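PDB 6ZJK: ribonucleoside-diphosphate reductase subunit beta from Clostridium botulinum, which houses a di-iron centre that probably supplies the radical with which the large subunit reduces ribonucleoside diphosphates to deoxyribonucleoside diphosphates. Local coordinates for residues D107-S111 and E137-A141. Sequence-based numbering, arbitrary orientation.
Sequences DSVQS and EEIHA. With FE (Fe (III) ion), chain H; FE (Fe (III) ion), chain G.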
loop_
_atom_site.group_PDB
_atom_site.type_symbol
_atom_site.label_atom_id
_atom_site.label_comp_id
_atom_site.label_asym_id
_atom_site.label_seq_id
_atom_site.Cartn_x
_atom_site.Cartn_y
_atom_site.Cartn_z
ATOM N N ASP A 107 -12.262 4.304 6.244
ATOM C CA ASP A 107 -11.144 4.168 5.394
ATOM C C ASP A 107 -9.836 4.475 6.134
ATOM O O ASP A 107 -8.865 3.881 5.845
ATOM C CB ASP A 107 -11.289 5.002 4.167
ATOM C CG ASP A 107 -12.245 4.420 3.158
ATOM O OD1 ASP A 107 -12.156 3.274 2.780
ATOM O OD2 ASP A 107 -13.079 5.131 2.685
ATOM N N SER A 108 -9.839 5.381 7.099
ATOM C CA SER A 108 -8.661 5.666 7.840
ATOM C C SER A 108 -8.252 4.472 8.651
ATOM O O SER A 108 -7.136 4.140 8.670
ATOM C CB SER A 108 -8.811 6.918 8.709
ATOM O OG SER A 108 -8.829 8.070 7.934
ATOM N N VAL A 109 -9.175 3.814 9.318
ATOM C CA VAL A 109 -8.797 2.661 10.094
ATOM C C VAL A 109 -8.441 1.464 9.211
ATOM O O VAL A 109 -7.691 0.673 9.590
ATOM C CB VAL A 109 -9.776 2.209 11.159
ATOM C CG1 VAL A 109 -9.943 3.220 12.230
ATOM C CG2 VAL A 109 -11.079 1.840 10.578
ATOM N N GLN A 110 -8.997 1.388 8.029
ATOM C CA GLN A 110 -8.671 0.348 7.102
ATOM C C GLN A 110 -7.216 0.562 6.712
ATOM O O GLN A 110 -6.461 -0.337 6.743
ATOM C CB GLN A 110 -9.551 0.403 5.886
ATOM C CG GLN A 110 -10.949 -0.114 6.067
ATOM C CD GLN A 110 -11.011 -1.538 6.456
ATOM O OE1 GLN A 110 -10.886 -1.874 7.594
ATOM N NE2 GLN A 110 -11.199 -2.386 5.490
ATOM N N SER A 111 -6.802 1.786 6.430
ATOM C CA SER A 111 -5.427 2.121 6.065
ATOM C C SER A 111 -4.402 1.803 7.138
ATOM O O SER A 111 -3.289 1.536 6.853
ATOM C CB SER A 111 -5.294 3.579 5.705
ATOM O OG SER A 111 -5.996 3.913 4.586
ATOM N N GLU A 137 -7.600 2.379 -0.282
ATOM C CA GLU A 137 -8.239 2.962 0.850
ATOM C C GLU A 137 -7.680 4.389 1.100
ATOM O O GLU A 137 -8.414 5.258 1.454
ATOM C CB GLU A 137 -8.110 2.109 2.091
ATOM C CG GLU A 137 -8.646 0.685 2.085
ATOM C CD GLU A 137 -10.081 0.450 1.643
ATOM O OE1 GLU A 137 -10.653 1.221 0.957
ATOM O OE2 GLU A 137 -10.639 -0.584 1.957
ATOM N N GLU A 138 -6.382 4.585 0.911
ATOM C CA GLU A 138 -5.811 5.927 1.004
ATOM C C GLU A 138 -6.419 6.858 -0.038
ATOM O O GLU A 138 -6.659 8.045 0.238
ATOM C CB GLU A 138 -4.289 5.890 0.865
ATOM C CG GLU A 138 -3.549 5.127 1.961
ATOM C CD GLU A 138 -3.427 5.897 3.264
ATOM O OE1 GLU A 138 -3.971 7.019 3.370
ATOM O OE2 GLU A 138 -2.762 5.385 4.191
ATOM N N ILE A 139 -6.659 6.348 -1.246
ATOM C CA ILE A 139 -7.284 7.172 -2.279
ATOM C C ILE A 139 -8.726 7.532 -1.906
ATOM O O ILE A 139 -9.191 8.654 -2.175
ATOM C CB ILE A 139 -7.169 6.475 -3.642
ATOM C CG1 ILE A 139 -5.690 6.476 -4.069
ATOM C CG2 ILE A 139 -8.022 7.154 -4.703
ATOM C CD1 ILE A 139 -5.488 6.092 -5.513
ATOM N N HIS A 140 -9.394 6.652 -1.212
ATOM C CA HIS A 140 -10.771 6.861 -0.810
ATOM C C HIS A 140 -10.829 7.976 0.198
ATOM O O HIS A 140 -11.563 8.871 0.066
ATOM C CB HIS A 140 -11.414 5.587 -0.267
ATOM C CG HIS A 140 -11.625 4.528 -1.306
ATOM N ND1 HIS A 140 -11.893 3.215 -1.001
ATOM C CD2 HIS A 140 -11.537 4.591 -2.643
ATOM C CE1 HIS A 140 -11.968 2.540 -2.119
ATOM N NE2 HIS A 140 -11.759 3.348 -3.123
ATOM N N ALA A 141 -9.988 7.881 1.175
ATOM C CA ALA A 141 -9.938 8.885 2.228
ATOM C C ALA A 141 -9.616 10.261 1.665
ATOM O O ALA A 141 -10.172 11.275 2.115
ATOM C CB ALA A 141 -8.925 8.474 3.296
HETATM FE FE FE H . -12.654 2.134 0.957
HETATM FE FE FE G . -12.597 -1.145 1.157
HETATM O O HOH W 1 -13.155 0.218 -0.423
#
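D107, E137 and H140 meet at one ferric ion, half of the di-iron centre held in the helical bundle of the ribonucleotide reductase R2 fold. The E137–H140 pair is the EXXH motif of this ferritin-like family, its ligands one turn apart; D107 comes from helix 90-118; segments 107-111 and 137-141 run roughly antiparallel (152°), axes 8.7 Å apart.

Metal bonds carry the contact. D107 OD1 and E137 OE1 each lie 2.2 Å from the chain H iron, H140 ND1 2.4 Å. D107 OD1 and E137 OE1, 3.1 Å apart, form no hydrogen bond, since both bind the metal. The two side chains cross at about a right angle, carboxylate planes 46° apart; D107 OD1 and water 1 lie in plane at the H140 ring edge. E137 is bent about its CB-CG bond (chi2 -52°), and its carboxylate bridges the irons, OE2 reaching the chain G ion at 2.2 Å. Water 1 is a second bridge, bound to both. E204, E238 and H241 complete the chain G iron's protein ligands.

In the second shell, Y144 hydrogen-bonds D107 OD2, and D237 takes the far nitrogen of the H140 ring. Q110 lays its CB against E137 CG at 3.9 Å, while its OE1 and NE2 hydrogen-bond to Y181 and N200.

Away from the irons, S111 CB packs against E138 OE2 at 3.5 Å, which makes a salt bridge to R49 and a hydrogen bond to N131, both of the second subunit. S111 OG instead hydrogen-bonds back to D107 O at 3.1 Å, on the opposite face of the carbonyl plane from S111 N.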